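Local coordinates for probable ss-1,3-N-acetylglucosaminyltransferase (Staphylococcus aureus subsp. aureus N315, PDB 6H21), which is a probable family 2 glycosyltransferase with a GT-A-type domain, and holds uridine-diphosphate-N-acetylglucosamine and manganese in this model, at residues 106-111 with 188-193; 176-181 with 200-205. All blocks are in the same frame, centred on the assembly; numbering follows the deposited sequence.

Contact 1 of 2, residues 106-111 with 188-193. With UD1 (uridine-diphosphate-N-acetylglucosamine), chain X.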
loop_
_atom_site.group_PDB
_atom_site.type_symbol
_atom_site.label_atom_id
_atom_site.label_comp_id
_atom_site.label_asym_id
_atom_site.label_seq_id
_atom_site.Cartn_x
_atom_site.Cartn_y
_atom_site.Cartn_z
ATOM N N VAL C 106 11.677 -38.354 -29.280
ATOM C CA VAL C 106 10.262 -38.504 -29.034
ATOM C C VAL C 106 9.549 -37.173 -29.304
ATOM O O VAL C 106 10.137 -36.072 -29.256
ATOM C CB VAL C 106 9.958 -39.014 -27.612
ATOM C CG1 VAL C 106 10.596 -40.375 -27.344
ATOM C CG2 VAL C 106 10.340 -38.000 -26.546
ATOM N N PHE C 107 8.253 -37.292 -29.571
ATOM C CA PHE C 107 7.378 -36.159 -29.775
ATOM C C PHE C 107 6.047 -36.451 -29.075
ATOM O O PHE C 107 5.360 -37.437 -29.405
ATOM C CB PHE C 107 7.179 -35.869 -31.264
ATOM C CG PHE C 107 6.547 -34.528 -31.509
ATOM C CD1 PHE C 107 5.263 -34.260 -31.066
ATOM C CD2 PHE C 107 7.247 -33.510 -32.130
ATOM C CE1 PHE C 107 4.685 -33.012 -31.262
ATOM C CE2 PHE C 107 6.673 -32.259 -32.310
ATOM C CZ PHE C 107 5.392 -32.013 -31.887
ATOM N N PHE C 108 5.682 -35.596 -28.114
ATOM C CA PHE C 108 4.427 -35.757 -27.395
ATOM C C PHE C 108 3.305 -35.059 -28.172
ATOM O O PHE C 108 3.360 -33.867 -28.472
ATOM C CB PHE C 108 4.549 -35.266 -25.947
ATOM C CG PHE C 108 5.573 -36.020 -25.138
ATOM C CD1 PHE C 108 5.291 -37.279 -24.633
ATOM C CD2 PHE C 108 6.832 -35.489 -24.914
ATOM C CE1 PHE C 108 6.242 -37.985 -23.908
ATOM C CE2 PHE C 108 7.782 -36.195 -24.186
ATOM C CZ PHE C 108 7.483 -37.436 -23.676
ATOM N N LEU C 109 2.274 -35.843 -28.480
ATOM C CA LEU C 109 1.074 -35.391 -29.150
ATOM C C LEU C 109 -0.116 -35.687 -28.239
ATOM O O LEU C 109 -0.290 -36.806 -27.816
ATOM C CB LEU C 109 0.948 -36.125 -30.485
ATOM C CG LEU C 109 -0.377 -35.957 -31.221
ATOM C CD1 LEU C 109 -0.606 -34.506 -31.639
ATOM C CD2 LEU C 109 -0.429 -36.879 -32.422
ATOM N N ASP C 110 -0.930 -34.667 -27.961
ATOM C CA ASP C 110 -2.182 -34.879 -27.240
ATOM C C ASP C 110 -3.226 -35.399 -28.240
ATOM O O ASP C 110 -3.187 -35.051 -29.438
ATOM C CB ASP C 110 -2.594 -33.621 -26.470
ATOM C CG ASP C 110 -1.668 -33.290 -25.308
ATOM O OD1 ASP C 110 -0.850 -34.167 -24.920
ATOM O OD2 ASP C 110 -1.777 -32.164 -24.783
ATOM N N SER C 111 -4.142 -36.228 -27.722
ATOM C CA SER C 111 -5.099 -37.021 -28.484
ATOM C C SER C 111 -6.159 -36.155 -29.183
ATOM O O SER C 111 -6.906 -36.662 -30.010
ATOM C CB SER C 111 -5.767 -38.033 -27.589
ATOM O OG SER C 111 -6.373 -37.384 -26.487
ATOM N N ILE C 188 14.604 -38.794 -16.742
ATOM C CA ILE C 188 13.535 -37.795 -16.684
ATOM C C ILE C 188 12.174 -38.467 -16.916
ATOM O O ILE C 188 11.912 -39.068 -17.956
ATOM C CB ILE C 188 13.766 -36.625 -17.651
ATOM C CG1 ILE C 188 15.137 -35.977 -17.445
ATOM C CG2 ILE C 188 12.645 -35.614 -17.478
ATOM C CD1 ILE C 188 15.556 -35.045 -18.558
ATOM N N LYS C 189 11.299 -38.334 -15.917
ATOM C CA LYS C 189 9.965 -38.866 -15.968
ATOM C C LYS C 189 9.001 -37.746 -15.602
ATOM O O LYS C 189 9.382 -36.795 -14.912
ATOM C CB LYS C 189 9.788 -40.031 -14.991
ATOM C CG LYS C 189 10.800 -41.163 -15.130
ATOM N N PHE C 190 7.755 -37.898 -16.055
ATOM C CA PHE C 190 6.651 -37.063 -15.623
ATOM C C PHE C 190 6.290 -37.417 -14.183
ATOM O O PHE C 190 6.084 -38.578 -13.875
ATOM C CB PHE C 190 5.438 -37.262 -16.535
ATOM C CG PHE C 190 5.594 -36.623 -17.892
ATOM C CD1 PHE C 190 5.227 -35.301 -18.096
ATOM C CD2 PHE C 190 6.122 -37.333 -18.957
ATOM C CE1 PHE C 190 5.393 -34.710 -19.336
ATOM C CE2 PHE C 190 6.275 -36.744 -20.201
ATOM C CZ PHE C 190 5.916 -35.435 -20.387
ATOM N N LYS C 191 6.182 -36.396 -13.332
ATOM C CA LYS C 191 5.785 -36.581 -11.953
ATOM C C LYS C 191 4.263 -36.740 -11.904
ATOM O O LYS C 191 3.541 -36.210 -12.755
ATOM C CB LYS C 191 6.268 -35.409 -11.093
ATOM C CG LYS C 191 7.782 -35.219 -11.050
ATOM C CD LYS C 191 8.569 -36.495 -10.757
ATOM C CE LYS C 191 10.058 -36.363 -11.018
ATOM N NZ LYS C 191 10.641 -35.198 -10.310
ATOM N N THR C 192 3.797 -37.458 -10.877
ATOM C CA THR C 192 2.444 -38.002 -10.825
ATOM C C THR C 192 1.637 -37.492 -9.622
ATOM O O THR C 192 0.531 -37.989 -9.404
ATOM C CB THR C 192 2.510 -39.529 -10.745
ATOM O OG1 THR C 192 3.384 -39.866 -9.665
ATOM C CG2 THR C 192 3.004 -40.151 -12.031
ATOM N N PHE C 193 2.178 -36.538 -8.850
ATOM C CA PHE C 193 1.576 -36.126 -7.558
ATOM C C PHE C 193 0.732 -34.842 -7.698
ATOM O O PHE C 193 0.024 -34.447 -6.754
ATOM C CB PHE C 193 2.663 -35.974 -6.485
ATOM C CG PHE C 193 3.774 -34.993 -6.789
ATOM C CD1 PHE C 193 3.578 -33.623 -6.669
ATOM C CD2 PHE C 193 5.035 -35.446 -7.155
ATOM C CE1 PHE C 193 4.609 -32.735 -6.939
ATOM C CE2 PHE C 193 6.064 -34.554 -7.422
ATOM C CZ PHE C 193 5.846 -33.204 -7.321
HETATM C "C1'" UD1 X . -3.632 -29.076 -21.373
HETATM C "C2'" UD1 X . -2.466 -28.192 -21.824
HETATM C "C3'" UD1 X . -1.500 -29.006 -22.684
HETATM C "C4'" UD1 X . -1.062 -30.252 -21.919
HETATM C "C5'" UD1 X . -2.254 -31.027 -21.350
HETATM C "C6'" UD1 X . -1.815 -32.206 -20.476
HETATM C "C7'" UD1 X . -2.961 -25.791 -22.108
HETATM C "C8'" UD1 X . -3.490 -24.744 -23.051
HETATM N "N2'" UD1 X . -2.957 -27.042 -22.573
HETATM O "O1'" UD1 X . -4.302 -29.539 -22.550
HETATM O "O3'" UD1 X . -0.363 -28.204 -23.038
HETATM O "O4'" UD1 X . -0.330 -31.099 -22.807
HETATM O "O5'" UD1 X . -3.135 -30.168 -20.597
HETATM O "O6'" UD1 X . -0.905 -31.811 -19.453
HETATM O "O7'" UD1 X . -2.555 -25.509 -20.993
HETATM N N1 UD1 X . -5.367 -37.870 -20.762
HETATM C C2 UD1 X . -4.922 -39.043 -20.127
HETATM N N3 UD1 X . -5.533 -39.520 -19.049
HETATM C C4 UD1 X . -6.593 -38.905 -18.539
HETATM C C5 UD1 X . -7.071 -37.738 -19.137
HETATM C C6 UD1 X . -6.433 -37.215 -20.264
HETATM O O2 UD1 X . -3.936 -39.662 -20.551
HETATM O O4 UD1 X . -7.134 -39.414 -17.532
HETATM C C1B UD1 X . -4.619 -37.413 -21.934
HETATM C C2B UD1 X . -5.489 -36.963 -23.094
HETATM O "O2'" UD1 X . -5.983 -38.079 -23.825
HETATM C C3B UD1 X . -4.517 -36.096 -23.877
HETATM C C4B UD1 X . -3.601 -35.514 -22.802
HETATM O O4B UD1 X . -3.797 -36.292 -21.611
HETATM O O3B UD1 X . -3.750 -36.893 -24.790
HETATM C C5B UD1 X . -3.919 -34.064 -22.482
HETATM O O5B UD1 X . -5.327 -33.929 -22.342
HETATM P PA UD1 X . -6.141 -32.749 -23.052
HETATM O O1A UD1 X . -7.572 -32.973 -22.683
HETATM O O2A UD1 X . -5.718 -32.539 -24.504
HETATM O O3A UD1 X . -5.607 -31.525 -22.199
HETATM P PB UD1 X . -5.826 -29.996 -22.597
HETATM O O1B UD1 X . -6.593 -29.345 -21.488
HETATM O O2B UD1 X . -6.325 -29.826 -24.025
#

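Contact 2 of 2, residues 176-181 with 200-205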
loop_
_atom_site.group_PDB
_atom_site.type_symbol
_atom_site.label_atom_id
_atom_site.label_comp_id
_atom_site.label_asym_id
_atom_site.label_seq_id
_atom_site.Cartn_x
_atom_site.Cartn_y
_atom_site.Cartn_z
ATOM N N LYS C 176 6.465 -30.959 -28.326
ATOM C CA LYS C 176 7.767 -30.601 -28.864
ATOM C C LYS C 176 8.536 -31.890 -29.178
ATOM O O LYS C 176 8.130 -32.977 -28.758
ATOM C CB LYS C 176 8.551 -29.794 -27.822
ATOM C CG LYS C 176 7.957 -28.437 -27.454
ATOM C CD LYS C 176 8.673 -27.764 -26.312
ATOM C CE LYS C 176 8.246 -26.327 -26.093
ATOM N NZ LYS C 176 6.801 -26.193 -25.770
ATOM N N MET C 177 9.676 -31.758 -29.857
ATOM C CA MET C 177 10.517 -32.914 -30.194
ATOM C C MET C 177 11.755 -32.918 -29.280
ATOM O O MET C 177 12.555 -32.019 -29.313
ATOM C CB MET C 177 10.913 -32.875 -31.675
ATOM C CG MET C 177 11.723 -34.074 -32.121
ATOM S SD MET C 177 11.971 -34.146 -33.913
ATOM C CE MET C 177 10.290 -34.415 -34.473
ATOM N N PHE C 178 11.877 -33.969 -28.461
ATOM C CA PHE C 178 12.897 -34.134 -27.432
ATOM C C PHE C 178 13.846 -35.295 -27.782
ATOM O O PHE C 178 13.398 -36.361 -28.079
ATOM C CB PHE C 178 12.246 -34.508 -26.097
ATOM C CG PHE C 178 11.381 -33.469 -25.428
ATOM C CD1 PHE C 178 10.032 -33.356 -25.732
ATOM C CD2 PHE C 178 11.895 -32.662 -24.430
ATOM C CE1 PHE C 178 9.230 -32.437 -25.078
ATOM C CE2 PHE C 178 11.089 -31.739 -23.782
ATOM C CZ PHE C 178 9.759 -31.631 -24.105
ATOM N N LYS C 179 15.158 -35.083 -27.654
ATOM C CA LYS C 179 16.157 -36.138 -27.867
ATOM C C LYS C 179 16.059 -37.161 -26.728
ATOM O O LYS C 179 16.148 -36.824 -25.559
ATOM C CB LYS C 179 17.566 -35.545 -27.960
ATOM C CG LYS C 179 18.658 -36.572 -28.231
ATOM C CD LYS C 179 20.005 -35.959 -28.526
ATOM C CE LYS C 179 20.221 -35.751 -30.010
ATOM N NZ LYS C 179 21.538 -35.139 -30.290
ATOM N N LYS C 180 15.896 -38.429 -27.098
ATOM C CA LYS C 180 15.548 -39.489 -26.157
ATOM C C LYS C 180 16.701 -39.767 -25.172
ATOM O O LYS C 180 16.460 -40.099 -24.006
ATOM C CB LYS C 180 15.147 -40.752 -26.930
ATOM C CG LYS C 180 14.644 -41.898 -26.060
ATOM C CD LYS C 180 13.329 -41.600 -25.367
ATOM C CE LYS C 180 13.024 -42.502 -24.188
ATOM N NZ LYS C 180 13.384 -43.919 -24.425
ATOM N N SER C 181 17.949 -39.646 -25.630
ATOM C CA SER C 181 19.114 -40.013 -24.802
ATOM C C SER C 181 19.216 -39.094 -23.573
ATOM O O SER C 181 19.655 -39.509 -22.499
ATOM C CB SER C 181 20.377 -39.999 -25.629
ATOM O OG SER C 181 20.601 -38.707 -26.180
ATOM N N GLN C 200 5.293 -28.451 -17.289
ATOM C CA GLN C 200 6.335 -27.421 -17.097
ATOM C C GLN C 200 7.592 -28.031 -16.458
ATOM O O GLN C 200 8.708 -27.744 -16.873
ATOM C CB GLN C 200 5.844 -26.313 -16.164
ATOM C CG GLN C 200 4.792 -25.395 -16.747
ATOM C CD GLN C 200 4.503 -24.252 -15.795
ATOM O OE1 GLN C 200 5.371 -23.432 -15.488
ATOM N NE2 GLN C 200 3.273 -24.197 -15.297
ATOM N N LEU C 201 7.399 -28.866 -15.434
ATOM C CA LEU C 201 8.494 -29.434 -14.690
ATOM C C LEU C 201 9.328 -30.350 -15.596
ATOM O O LEU C 201 10.549 -30.297 -15.548
ATOM C CB LEU C 201 7.970 -30.201 -13.474
ATOM C CG LEU C 201 9.039 -30.969 -12.696
ATOM C CD1 LEU C 201 10.170 -30.054 -12.267
ATOM C CD2 LEU C 201 8.436 -31.673 -11.486
ATOM N N PHE C 202 8.650 -31.162 -16.421
ATOM C CA PHE C 202 9.328 -32.058 -17.350
ATOM C C PHE C 202 10.174 -31.241 -18.337
ATOM O O PHE C 202 11.335 -31.540 -18.521
ATOM C CB PHE C 202 8.329 -32.957 -18.081
ATOM C CG PHE C 202 8.967 -33.925 -19.045
ATOM C CD1 PHE C 202 9.341 -33.509 -20.316
ATOM C CD2 PHE C 202 9.219 -35.235 -18.672
ATOM C CE1 PHE C 202 9.933 -34.392 -21.203
ATOM C CE2 PHE C 202 9.812 -36.116 -19.557
ATOM C CZ PHE C 202 10.178 -35.694 -20.819
ATOM N N THR C 203 9.590 -30.204 -18.953
ATOM C CA THR C 203 10.312 -29.391 -19.929
ATOM C C THR C 203 11.498 -28.668 -19.271
ATOM O O THR C 203 12.598 -28.639 -19.848
ATOM C CB THR C 203 9.385 -28.409 -20.651
ATOM O OG1 THR C 203 8.372 -29.154 -21.331
ATOM C CG2 THR C 203 10.123 -27.548 -21.650
ATOM N N ILE C 204 11.296 -28.118 -18.067
ATOM C CA ILE C 204 12.370 -27.454 -17.315
ATOM C C ILE C 204 13.489 -28.450 -16.978
ATOM O O ILE C 204 14.664 -28.112 -17.144
ATOM C CB ILE C 204 11.822 -26.776 -16.040
ATOM C CG1 ILE C 204 10.885 -25.610 -16.371
ATOM C CG2 ILE C 204 12.956 -26.379 -15.094
ATOM C CD1 ILE C 204 11.552 -24.265 -16.513
ATOM N N GLU C 205 13.136 -29.640 -16.461
ATOM C CA GLU C 205 14.134 -30.688 -16.141
ATOM C C GLU C 205 14.946 -30.996 -17.405
ATOM O O GLU C 205 16.178 -31.146 -17.338
ATOM C CB GLU C 205 13.487 -31.957 -15.565
ATOM C CG GLU C 205 13.023 -31.803 -14.116
ATOM C CD GLU C 205 12.483 -33.034 -13.380
ATOM O OE1 GLU C 205 11.981 -33.969 -14.031
ATOM O OE2 GLU C 205 12.539 -33.039 -12.127
#

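Contact 1 of 2, residues 106-111 with 188-193
F190 drives the edge of its ring into one face of F108, a T-shaped pair with centroids 5.4 Å apart and planes at 88°. The two side chains arrive from opposite directions, F108 off the strand 105-108 and F190 off the loop 188-193. F190 CE2 comes to 3.7 Å from F108 CZ, and its neighbour F190 CZ lies over the F108 ring but toward the rim. Both phenylalanines set CG anti to their own carbonyl carbon (chi1 -61° for F108), which sends each ring out across the gap between backbones whose nearest CA atoms, those of F108 and F190, are 12.1 Å apart. The contact is small and purely apolar, with no hydrogen bond between the segments.

Just past F108 the chain turns to the bound uridine-diphosphate-N-acetylglucosamine. D110 OD2 accepts a hydrogen bond from O4' of its N-acetylglucosamine ring at 2.7 Å. S111 grips the ribose twice: its backbone N reaches O3B at 3.0 Å in a fairly straight bond (162°), and its OG pairs with O2' at 2.8 Å.

R94 belongs to both shells: it bonds the ligand and makes a salt bridge with D110 OD1. In the second shell, the hydroxyl of Y222 is hydrogen-bonded to D110 N. In the loop, N95 OD1 accepts a hydrogen bond from the backbone N of F190, whose ring also stacks with F202 of helix 198-207. Helix 91-100 touches both partners, through L98 on F108 and through S91 and R94 on F190. A strand end that delivers an aspartate to the bound ligand is characteristic of GT-A glycosyltransferases, and D110 is consistent with the first aspartate of their DxD motif.

Contact 2 of 2, residues 176-181 with 200-205
F178 on strand 177-179 and T203 on helix 198-207 are the closest backbone neighbours here, their CA atoms 9.2 Å apart, so the helix packs on the sheet through side chains alone. This is helix-on-sheet packing within the GT-A domain, and F178 carries the strand's share of it. F202 turns the edge of its ring to one face of F178 in a T-shaped pair, with centroids 5.4 Å apart and planes at 82°. Its CE1 sits 3.9 Å from F178 CE2, off toward the rim of that ring. The F202 ring gets there because CG is anti to the backbone N (chi1 -179°), carrying its end nearer the strand than its first bond alone would suggest. F178 is further held by F206, again edge to face, and it rests on L134 of the adjoining strand. No hydrogen bond crosses between the two segments. T203 comes in at about a right angle to F178, one residue along the helix from F202. Its hydroxyl is already engaged by the backbone O of L172, while the same OG1 lies in the plane of the F178 ring, at its edge, 4.0 Å from CZ.

How the contacts relate
The segments alternate along the chain: 106-111, then 176-181, 188-193 and 200-205, so the two contacts are threaded through each other, with centres about 9 Å apart. Strands 105-108 and 177-179 are antiparallel neighbours in one mixed sheet, joined where V106 O probably accepts a hydrogen bond from F178 N at 2.8 Å. A second link is I188 CG2, which packs 3.5 Å from F202 CE2. Contact 1 continues from the sheet into the pocket of uridine-diphosphate-N-acetylglucosamine, whereas in contact 2 the T203 side chain stays about 9 Å from that ligand. D199, at the start of helix 198-207, also bonds the ligand, so sheet and helix together frame the site.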